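Local coordinates for ferrous iron uptake transporter protein B (Streptococcus thermophilus, PDB 3TAH) that probably takes ferrous iron into the cell by GTP-driven membrane transport, and is represented here by its amino-terminal G-protein domain, at residues A[3-8]-A[52-57]; A[82-87]-A[106-111]; A[113-118]-A[143-148]. The protein carries 1 engineered substitution. One frame throughout, in Å; residues are numbered along the deposited sequence.

Contact 1: residues A[3-8]-A[52-57]; sequences MTEIAL and EIQDLP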
loop_
_atom_site.group_PDB
_atom_site.type_symbol
_atom_site.label_atom_id
_atom_site.label_comp_id
_atom_site.label_asym_id
_atom_site.label_seq_id
_atom_site.Cartn_x
_atom_site.Cartn_y
_atom_site.Cartn_z
ATOM N N MET A 3 -4.241 5.401 -21.147
ATOM C CA MET A 3 -3.507 4.265 -20.610
ATOM C C MET A 3 -3.988 3.930 -19.187
ATOM O O MET A 3 -4.229 4.844 -18.395
ATOM C CB MET A 3 -2.015 4.622 -20.554
ATOM C CG MET A 3 -1.063 3.446 -20.350
ATOM S SD MET A 3 -0.484 2.728 -21.903
ATOM C CE MET A 3 0.665 3.997 -22.482
ATOM N N THR A 4 -4.139 2.644 -18.857
ATOM C CA THR A 4 -4.353 2.256 -17.449
ATOM C C THR A 4 -2.963 2.160 -16.809
ATOM O O THR A 4 -2.127 1.385 -17.255
ATOM C CB THR A 4 -5.155 0.963 -17.290
ATOM O OG1 THR A 4 -6.457 1.141 -17.839
ATOM C CG2 THR A 4 -5.346 0.612 -15.814
ATOM N N GLU A 5 -2.717 2.970 -15.782
ATOM C CA GLU A 5 -1.427 3.022 -15.110
ATOM C C GLU A 5 -1.495 2.174 -13.853
ATOM O O GLU A 5 -2.282 2.477 -12.950
ATOM C CB GLU A 5 -1.096 4.457 -14.725
ATOM C CG GLU A 5 0.354 4.685 -14.420
ATOM C CD GLU A 5 1.222 4.667 -15.664
ATOM O OE1 GLU A 5 2.451 4.571 -15.518
ATOM O OE2 GLU A 5 0.676 4.750 -16.785
ATOM N N ILE A 6 -0.667 1.137 -13.817
ATOM C CA ILE A 6 -0.633 0.182 -12.727
ATOM C C ILE A 6 0.684 0.343 -11.978
ATOM O O ILE A 6 1.744 0.050 -12.529
ATOM C CB ILE A 6 -0.786 -1.265 -13.237
ATOM C CG1 ILE A 6 -2.098 -1.426 -14.020
ATOM C CG2 ILE A 6 -0.724 -2.241 -12.059
ATOM C CD1 ILE A 6 -2.349 -2.802 -14.616
ATOM N N ALA A 7 0.612 0.791 -10.722
ATOM C CA ALA A 7 1.800 0.946 -9.885
ATOM C C ALA A 7 2.193 -0.399 -9.267
ATOM O O ALA A 7 1.420 -0.961 -8.505
ATOM C CB ALA A 7 1.562 1.994 -8.771
ATOM N N LEU A 8 3.382 -0.894 -9.590
ATOM C CA LEU A 8 3.909 -2.158 -9.061
ATOM C C LEU A 8 4.803 -1.861 -7.857
ATOM O O LEU A 8 5.784 -1.128 -7.978
ATOM C CB LEU A 8 4.695 -2.880 -10.156
ATOM C CG LEU A 8 5.174 -4.297 -9.883
ATOM C CD1 LEU A 8 3.993 -5.238 -9.903
ATOM C CD2 LEU A 8 6.217 -4.724 -10.907
ATOM N N GLU A 52 0.130 0.223 -18.654
ATOM C CA GLU A 52 1.509 0.578 -18.327
ATOM C C GLU A 52 1.817 0.236 -16.874
ATOM O O GLU A 52 1.032 0.559 -15.979
ATOM C CB GLU A 52 1.755 2.059 -18.554
ATOM C CG GLU A 52 3.199 2.479 -18.322
ATOM C CD GLU A 52 3.492 3.862 -18.880
ATOM O OE1 GLU A 52 4.415 4.006 -19.709
ATOM O OE2 GLU A 52 2.788 4.806 -18.491
ATOM N N ILE A 53 2.958 -0.405 -16.657
ATOM C CA ILE A 53 3.433 -0.737 -15.322
ATOM C C ILE A 53 4.427 0.340 -14.908
ATOM O O ILE A 53 5.457 0.544 -15.565
ATOM C CB ILE A 53 4.111 -2.121 -15.279
ATOM C CG1 ILE A 53 3.186 -3.196 -15.876
ATOM C CG2 ILE A 53 4.532 -2.477 -13.878
ATOM C CD1 ILE A 53 1.819 -3.288 -15.271
ATOM N N GLN A 54 4.102 1.045 -13.831
ATOM C CA GLN A 54 5.030 1.963 -13.213
ATOM C C GLN A 54 5.685 1.186 -12.091
ATOM O O GLN A 54 5.044 0.927 -11.057
ATOM C CB GLN A 54 4.315 3.205 -12.657
ATOM C CG GLN A 54 5.254 4.203 -11.977
ATOM C CD GLN A 54 6.313 4.721 -12.916
ATOM O OE1 GLN A 54 5.996 5.439 -13.846
ATOM N NE2 GLN A 54 7.575 4.351 -12.682
ATOM N N ASP A 55 6.944 0.800 -12.279
ATOM C CA ASP A 55 7.683 0.186 -11.193
ATOM C C ASP A 55 7.906 1.269 -10.136
ATOM O O ASP A 55 8.036 2.465 -10.452
ATOM C CB ASP A 55 9.008 -0.420 -11.661
ATOM C CG ASP A 55 9.643 -1.323 -10.622
ATOM O OD1 ASP A 55 8.931 -2.141 -10.004
ATOM O OD2 ASP A 55 10.868 -1.213 -10.426
ATOM N N LEU A 56 7.905 0.839 -8.882
ATOM C CA LEU A 56 8.215 1.706 -7.761
ATOM C C LEU A 56 9.297 1.005 -6.958
ATOM O O LEU A 56 9.374 -0.224 -6.991
ATOM C CB LEU A 56 6.965 1.980 -6.926
ATOM C CG LEU A 56 5.854 2.796 -7.579
ATOM C CD1 LEU A 56 4.655 2.940 -6.633
ATOM C CD2 LEU A 56 6.349 4.192 -7.990
ATOM N N PRO A 57 10.145 1.771 -6.245
ATOM C CA PRO A 57 11.242 1.151 -5.482
ATOM C C PRO A 57 10.711 0.158 -4.459
ATOM O O PRO A 57 9.645 0.385 -3.886
ATOM C CB PRO A 57 11.903 2.327 -4.751
ATOM C CG PRO A 57 11.385 3.545 -5.358
ATOM C CD PRO A 57 10.123 3.239 -6.096
#
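Residues Glu5 to Leu8 run beside Glu52 to Asp55 as parallel strands, their axes 4.6 Å apart at closest approach. The ladder alternates: Thr4 O takes Glu52 N, Ile6 gives its N to Glu52 O and takes Gln54 N on its O, and Leu8 N reaches Gln54 O. A weaker bond from Leu56 N to Leu8 O, bent to 132° at the hydrogen, carries the pairing just past the strand end.

At the start of the pairing, the Met3 side chain crosses that of Glu52 at about a right angle, CG meeting Glu52 CB at 3.6 Å. Glu5, Ala7, Glu52 and Gln54 share one face. There the two glutamates lie side by side and point the same way, with carboxylates turned 76° against each other. Glu5 OE2 and Glu52 OE2 are 2.7 Å apart, which suggests that one acid may hold a proton. Glu5 bends at the second torsion (chi2 73°), bringing its carboxylate nearer to strand 51-55, whereas the Glu52 chain stays extended. Further along, Gln54 NE2 gives an almost straight 3.0 Å bond to a lone pair of Asp55 O, which lies in the Gln54 amide plane; this fixes the amide's rotation.

On the other face Ile53 CG2 packs on Leu8 CB at 3.7 Å, and Ile53 CD1 meets Ile6 CB. Asp55 opens the Asp-Leu-Pro-Gly (G3) motif of GTPases. It is a known magnesium ligand, but no ion occupies that site here, and its OD1 forms a salt bridge with Lys16.

Tyr75 of helix 67-77 covers Glu5, Gln54 and Leu56, while strands 83-89 and 39-45 flank the pair.

Contact 2: residues A[82-87]-A[106-111]; sequences DSILNV and TGIPVT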
loop_
_atom_site.group_PDB
_atom_site.type_symbol
_atom_site.label_atom_id
_atom_site.label_comp_id
_atom_site.label_asym_id
_atom_site.label_seq_id
_atom_site.Cartn_x
_atom_site.Cartn_y
_atom_site.Cartn_z
ATOM N N ASP A 82 -3.895 4.353 -11.579
ATOM C CA ASP A 82 -5.247 3.841 -11.582
ATOM C C ASP A 82 -5.400 2.679 -10.612
ATOM O O ASP A 82 -6.461 2.518 -10.045
ATOM C CB ASP A 82 -5.641 3.387 -12.985
ATOM C CG ASP A 82 -5.628 4.536 -13.982
ATOM O OD1 ASP A 82 -6.477 5.427 -13.852
ATOM O OD2 ASP A 82 -4.770 4.546 -14.877
ATOM N N SER A 83 -4.338 1.890 -10.451
ATOM C CA SER A 83 -4.333 0.657 -9.661
ATOM C C SER A 83 -2.983 0.489 -8.984
ATOM O O SER A 83 -1.973 0.956 -9.504
ATOM C CB SER A 83 -4.569 -0.537 -10.603
ATOM O OG SER A 83 -3.929 -1.726 -10.150
ATOM N N ILE A 84 -2.966 -0.158 -7.818
ATOM C CA ILE A 84 -1.721 -0.606 -7.199
ATOM C C ILE A 84 -1.688 -2.129 -7.328
ATOM O O ILE A 84 -2.636 -2.781 -6.905
ATOM C CB ILE A 84 -1.626 -0.239 -5.709
ATOM C CG1 ILE A 84 -1.501 1.271 -5.517
ATOM C CG2 ILE A 84 -0.405 -0.905 -5.059
ATOM C CD1 ILE A 84 -1.552 1.688 -4.044
ATOM N N LEU A 85 -0.613 -2.671 -7.905
ATOM C CA LEU A 85 -0.367 -4.117 -7.954
ATOM C C LEU A 85 0.745 -4.380 -6.939
ATOM O O LEU A 85 1.918 -4.035 -7.147
ATOM C CB LEU A 85 0.007 -4.581 -9.366
ATOM C CG LEU A 85 0.265 -6.082 -9.553
ATOM C CD1 LEU A 85 -0.852 -6.972 -9.035
ATOM C CD2 LEU A 85 0.498 -6.358 -11.039
ATOM N N ASN A 86 0.341 -4.969 -5.819
ATOM C CA ASN A 86 1.184 -5.142 -4.643
ATOM C C ASN A 86 1.754 -6.556 -4.682
ATOM O O ASN A 86 1.004 -7.523 -4.544
ATOM C CB ASN A 86 0.334 -4.860 -3.381
ATOM C CG ASN A 86 1.070 -5.083 -2.065
ATOM O OD1 ASN A 86 0.436 -5.347 -1.033
ATOM N ND2 ASN A 86 2.392 -4.969 -2.080
ATOM N N VAL A 87 3.071 -6.659 -4.875
ATOM C CA VAL A 87 3.784 -7.950 -4.874
ATOM C C VAL A 87 4.122 -8.299 -3.422
ATOM O O VAL A 87 4.819 -7.544 -2.735
ATOM C CB VAL A 87 5.067 -7.908 -5.743
ATOM C CG1 VAL A 87 5.785 -9.261 -5.747
ATOM C CG2 VAL A 87 4.726 -7.469 -7.160
ATOM N N THR A 106 -3.945 4.614 0.878
ATOM C CA THR A 106 -3.777 5.665 -0.139
ATOM C C THR A 106 -5.065 5.942 -0.928
ATOM O O THR A 106 -5.220 7.011 -1.542
ATOM C CB THR A 106 -2.662 5.325 -1.162
ATOM O OG1 THR A 106 -3.085 4.229 -1.986
ATOM C CG2 THR A 106 -1.316 5.019 -0.474
ATOM N N GLY A 107 -5.983 4.974 -0.930
ATOM C CA GLY A 107 -7.214 5.075 -1.677
ATOM C C GLY A 107 -7.133 4.680 -3.142
ATOM O O GLY A 107 -8.140 4.782 -3.833
ATOM N N ILE A 108 -5.965 4.247 -3.621
ATOM C CA ILE A 108 -5.847 3.684 -4.966
ATOM C C ILE A 108 -6.031 2.178 -4.809
ATOM O O ILE A 108 -5.228 1.546 -4.117
ATOM C CB ILE A 108 -4.492 3.939 -5.584
ATOM C CG1 ILE A 108 -4.225 5.437 -5.679
ATOM C CG2 ILE A 108 -4.433 3.303 -6.965
ATOM C CD1 ILE A 108 -2.890 5.747 -6.263
ATOM N N PRO A 109 -7.076 1.597 -5.427
ATOM C CA PRO A 109 -7.387 0.170 -5.186
ATOM C C PRO A 109 -6.209 -0.766 -5.384
ATOM O O PRO A 109 -5.501 -0.661 -6.395
ATOM C CB PRO A 109 -8.491 -0.121 -6.202
ATOM C CG PRO A 109 -9.186 1.169 -6.270
ATOM C CD PRO A 109 -8.100 2.190 -6.313
ATOM N N VAL A 110 -6.018 -1.643 -4.406
ATOM C CA VAL A 110 -4.915 -2.593 -4.373
ATOM C C VAL A 110 -5.358 -3.965 -4.870
ATOM O O VAL A 110 -6.455 -4.413 -4.532
ATOM C CB VAL A 110 -4.360 -2.701 -2.925
ATOM C CG1 VAL A 110 -3.411 -3.872 -2.773
ATOM C CG2 VAL A 110 -3.699 -1.371 -2.534
ATOM N N THR A 111 -4.505 -4.600 -5.687
ATOM C CA THR A 111 -4.626 -5.997 -6.100
ATOM C C THR A 111 -3.297 -6.655 -5.678
ATOM O O THR A 111 -2.231 -6.091 -5.923
ATOM C CB THR A 111 -4.828 -6.131 -7.614
ATOM O OG1 THR A 111 -6.102 -5.583 -7.982
ATOM C CG2 THR A 111 -4.745 -7.599 -8.052
HETATM O O HOH W 1 -5.821 -2.799 -8.215
#
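The peptide groups of Ile84, Pro109 and Thr111 meet edge on through N-H and C=O, Pro109 just preceding strand 110-115; Ile84 and Val110 side chains lie on one face of the parallel sheet, Leu85 and Thr111 on the other. Along the seam, Ile84 N gives an almost straight bond (178°) to Pro109 O, Thr111 N binds Ile84 O, and Asn86 N reaches Thr111 O at 2.8 Å.

On the first face Ile84 does most of the touching. Its CG1 lies beside the backbone N (chi1 -68°) and its chain runs on extended (chi2 174°), placing CD1 3.6 Å from Thr106 OG1, a hydroxyl hydrogen-bonded to Leu103 O. The Ile108 side chain, in one of two conformers, crosses Ile84 at about a right angle, CG2 against Ile84 CG1 at 3.8 Å, and Val110 CG2 meets Ile84 CB. Asn86 CB touches Val110 CG1, while its amide turns to Thr100 and Ile9 O.

On the other face, Leu85 CD1 comes within 3.5 Å of Thr111 O. One water bridges Ser83 OG, Thr111 OG1 and, probably, Pro109 O.

The strands bracket helix 93-105 in a beta-alpha-beta crossover. Its Leu103 packs on Ile84, Asn86 and Val110, Val154 of helix 151-159 covers Leu85 and Thr111, and strand 4-10 pairs with the far side of strand 83-89.

Contact 3: residues A[113-118]-A[143-148]; sequences ALNMID and TSALKQ. With BGO (3'-O-(N-methylanthraniloyl)guanosine-5'-diphosphate), chain C.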
loop_
_atom_site.group_PDB
_atom_site.type_symbol
_atom_site.label_atom_id
_atom_site.label_comp_id
_atom_site.label_asym_id
_atom_site.label_seq_id
_atom_site.Cartn_x
_atom_site.Cartn_y
_atom_site.Cartn_z
ATOM N N ALA A 113 -0.423 -9.634 -5.857
ATOM C CA ALA A 113 0.213 -10.805 -6.466
ATOM C C ALA A 113 0.874 -11.489 -5.277
ATOM O O ALA A 113 1.866 -11.003 -4.747
ATOM C CB ALA A 113 1.252 -10.428 -7.538
ATOM N N LEU A 114 0.302 -12.616 -4.866
ATOM C CA LEU A 114 0.779 -13.375 -3.730
ATOM C C LEU A 114 1.833 -14.286 -4.334
ATOM O O LEU A 114 1.521 -15.410 -4.757
ATOM C CB LEU A 114 -0.374 -14.138 -3.065
ATOM C CG LEU A 114 -0.009 -15.009 -1.852
ATOM C CD1 LEU A 114 0.484 -14.128 -0.714
ATOM C CD2 LEU A 114 -1.166 -15.878 -1.373
ATOM N N ASN A 115 3.067 -13.766 -4.361
ATOM C CA ASN A 115 4.195 -14.329 -5.103
ATOM C C ASN A 115 4.991 -15.339 -4.254
ATOM O O ASN A 115 4.773 -15.446 -3.046
ATOM C CB ASN A 115 5.060 -13.174 -5.664
ATOM C CG ASN A 115 6.031 -13.618 -6.754
ATOM O OD1 ASN A 115 5.647 -14.296 -7.707
ATOM N ND2 ASN A 115 7.297 -13.230 -6.621
ATOM N N MET A 116 5.904 -16.087 -4.874
ATOM C CA MET A 116 6.670 -17.142 -4.192
ATOM C C MET A 116 5.784 -18.301 -3.759
ATOM O O MET A 116 6.150 -19.043 -2.843
ATOM C CB MET A 116 7.394 -16.627 -2.950
ATOM C CG MET A 116 8.297 -15.456 -3.205
ATOM S SD MET A 116 9.912 -16.041 -3.738
ATOM C CE MET A 116 10.684 -14.460 -4.044
ATOM N N ILE A 117 4.633 -18.464 -4.412
ATOM C CA ILE A 117 3.666 -19.482 -4.011
ATOM C C ILE A 117 4.243 -20.909 -4.166
ATOM O O ILE A 117 3.877 -21.830 -3.418
ATOM C CB ILE A 117 2.296 -19.284 -4.751
ATOM C CG1 ILE A 117 1.142 -19.760 -3.868
ATOM C CG2 ILE A 117 2.281 -19.952 -6.137
ATOM C CD1 ILE A 117 0.904 -18.864 -2.646
ATOM N N ASP A 118 5.152 -21.081 -5.122
ATOM C CA ASP A 118 5.818 -22.383 -5.326
ATOM C C ASP A 118 6.766 -22.774 -4.178
ATOM O O ASP A 118 6.978 -23.959 -3.935
ATOM C CB ASP A 118 6.598 -22.380 -6.643
ATOM C CG ASP A 118 7.689 -21.325 -6.667
ATOM O OD1 ASP A 118 7.343 -20.130 -6.658
ATOM O OD2 ASP A 118 8.888 -21.669 -6.687
ATOM N N THR A 143 0.756 -16.121 -7.409
ATOM C CA THR A 143 1.681 -16.102 -8.529
ATOM C C THR A 143 3.014 -16.768 -8.177
ATOM O O THR A 143 3.385 -16.895 -7.005
ATOM C CB THR A 143 2.001 -14.653 -9.029
ATOM O OG1 THR A 143 2.710 -13.929 -8.018
ATOM C CG2 THR A 143 0.744 -13.895 -9.396
ATOM N N SER A 144 3.713 -17.183 -9.230
ATOM C CA SER A 144 5.102 -17.631 -9.145
ATOM C C SER A 144 5.845 -17.033 -10.331
ATOM O O SER A 144 5.554 -17.373 -11.481
ATOM C CB SER A 144 5.216 -19.158 -9.174
ATOM O OG SER A 144 6.577 -19.541 -9.091
ATOM N N ALA A 145 6.780 -16.128 -10.044
ATOM C CA ALA A 145 7.645 -15.559 -11.076
ATOM C C ALA A 145 8.578 -16.643 -11.640
ATOM O O ALA A 145 8.893 -16.627 -12.830
ATOM C CB ALA A 145 8.435 -14.365 -10.521
ATOM N N LEU A 146 9.000 -17.594 -10.808
ATOM C CA LEU A 146 9.881 -18.688 -11.256
ATOM C C LEU A 146 9.153 -19.630 -12.222
ATOM O O LEU A 146 9.574 -19.818 -13.379
ATOM C CB LEU A 146 10.440 -19.471 -10.057
ATOM C CG LEU A 146 11.304 -20.707 -10.382
ATOM C CD1 LEU A 146 12.498 -20.319 -11.238
ATOM C CD2 LEU A 146 11.752 -21.382 -9.102
ATOM N N LYS A 147 8.045 -20.193 -11.751
ATOM C CA LYS A 147 7.241 -21.128 -12.537
ATOM C C LYS A 147 6.419 -20.448 -13.627
ATOM O O LYS A 147 5.855 -21.130 -14.476
ATOM C CB LYS A 147 6.308 -21.945 -11.635
ATOM C CG LYS A 147 6.989 -22.667 -10.469
ATOM C CD LYS A 147 8.022 -23.698 -10.923
ATOM C CE LYS A 147 8.854 -24.211 -9.752
ATOM N NZ LYS A 147 10.032 -25.009 -10.231
ATOM N N GLN A 148 6.337 -19.120 -13.588
ATOM C CA GLN A 148 5.593 -18.318 -14.557
ATOM C C GLN A 148 4.099 -18.679 -14.557
ATOM O O GLN A 148 3.529 -19.029 -15.597
ATOM C CB GLN A 148 6.241 -18.410 -15.952
ATOM C CG GLN A 148 7.745 -18.092 -15.922
ATOM C CD GLN A 148 8.406 -17.979 -17.293
ATOM O OE1 GLN A 148 7.738 -17.923 -18.322
ATOM N NE2 GLN A 148 9.734 -17.935 -17.301
HETATM C "C'" BGO C . 17.499 -14.935 -7.341
HETATM N N1 BGO C . 9.340 -18.117 -6.832
HETATM C C2 BGO C . 10.674 -18.472 -6.532
HETATM N N2 BGO C . 10.966 -19.720 -6.189
HETATM N N3 BGO C . 11.639 -17.541 -6.589
HETATM C C4 BGO C . 11.326 -16.276 -6.946
HETATM C C5 BGO C . 10.023 -15.866 -7.254
HETATM C C6 BGO C . 8.999 -16.811 -7.201
HETATM O O6 BGO C . 7.822 -16.530 -7.466
HETATM N N7 BGO C . 10.087 -14.569 -7.556
HETATM C C8 BGO C . 11.350 -14.152 -7.447
HETATM N N9 BGO C . 12.089 -15.207 -7.080
HETATM P PA BGO C . 13.524 -10.216 -7.184
HETATM P PB BGO C . 12.695 -7.705 -5.956
HETATM C "C1'" BGO C . 18.540 -16.026 -7.008
HETATM O "O1'" BGO C . 17.628 -14.222 -8.328
HETATM O O1A BGO C . 12.620 -10.142 -8.335
HETATM C C1B BGO C . 13.490 -15.312 -6.802
HETATM O O1B BGO C . 11.449 -7.519 -5.213
HETATM C "C2'" BGO C . 19.532 -16.390 -7.931
HETATM N "N2'" BGO C . 19.638 -15.814 -9.132
HETATM O "O2'" BGO C . 14.843 -15.269 -8.725
HETATM O O2A BGO C . 14.959 -9.806 -7.335
HETATM C C2B BGO C . 14.433 -14.546 -7.581
HETATM O O2B BGO C . 12.675 -7.224 -7.326
HETATM C "C3'" BGO C . 20.439 -17.383 -7.573
HETATM O "O3'" BGO C . 16.450 -14.779 -6.581
HETATM O O3A BGO C . 12.931 -9.329 -5.957
HETATM C C3B BGO C . 15.538 -13.759 -7.031
HETATM O O3B BGO C . 13.907 -7.264 -5.191
HETATM C "C4'" BGO C . 20.359 -18.007 -6.342
HETATM O "O4'" BGO C . 13.690 -14.537 -5.566
HETATM C C4B BGO C . 14.839 -13.540 -5.690
HETATM C "C5'" BGO C . 19.379 -17.657 -5.422
HETATM O "O5'" BGO C . 13.479 -11.716 -6.599
HETATM C C5B BGO C . 14.265 -12.129 -5.471
HETATM C "C6'" BGO C . 18.461 -16.656 -5.762
HETATM C "CM'" BGO C . 20.895 -15.784 -9.903
#
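Asp118 and Ser144 meet through a short bond, Ser144 OG to Asp118 OD1 at 2.6 Å, the hydroxyl arriving from above the carboxylate plane (69° out of it). Asp118 holds its CG between its own N and carbonyl carbon (chi1 61°), which turns the carboxylate as a fork to the guanine of the bound 3'-O-(N-methylanthraniloyl)-GDP: OD1 takes base N1 at 2.8 Å and OD2 takes N2 at 2.9 Å. Ser144 OG, swung opposite its backbone N, also accepts from Lys147 N at 3.1 Å, an ST motif that positions the hydroxyl.

Asn115-Met116-Ile117-Asp118 corresponds to the Asn-Lys-x-Asp (G4) motif of P-loop GTPases, and Ser144-Ala145-Leu146 to the G5 loop; together they read guanine. Ala145 N gives a 2.8 Å bond to the base O6, and Met116 N a longer one.

The side chain of Thr143 crosses that of Asn115 at about a right angle, with Thr143 OG1 donating to Asn115 OD1 at 3.0 Å. This grip orients the amide, whose ND2 bonds to base N7 and to Ser14 O of the P-loop. Ile117 N bonds to Thr143 O at 3.3 Å. Leu146 CB lies under one face of the base, and Met116 SD, in one of two conformers, lies 3.5 Å from C5 over the opposite face.

How the contacts relate
All three contacts reach one mixed sheet of the G domain. Contact 2 lies deepest, its centre about 7 Å from the centre of the chain, against about 13 Å for the centre of contact 1 and about 19 Å for that of contact 3. None of its touching residues is exposed, while contact 1 is exposed at Met3 and contact 3 at Leu146 and Lys147. Contacts 1 and 2 meet through neighbouring strands 4-10 and 83-89, where Ala7 O faces Leu85 N at 2.7 Å; contacts 2 and 3 share strand 110-115. Contact 2 adds aliphatic packing and a bridging water to its backbone bonds, contact 1 paired acids and a nucleotide-site aspartate. Contact 3 keeps two backbone bonds but adds side-chain hydrogen bonds around the guanine.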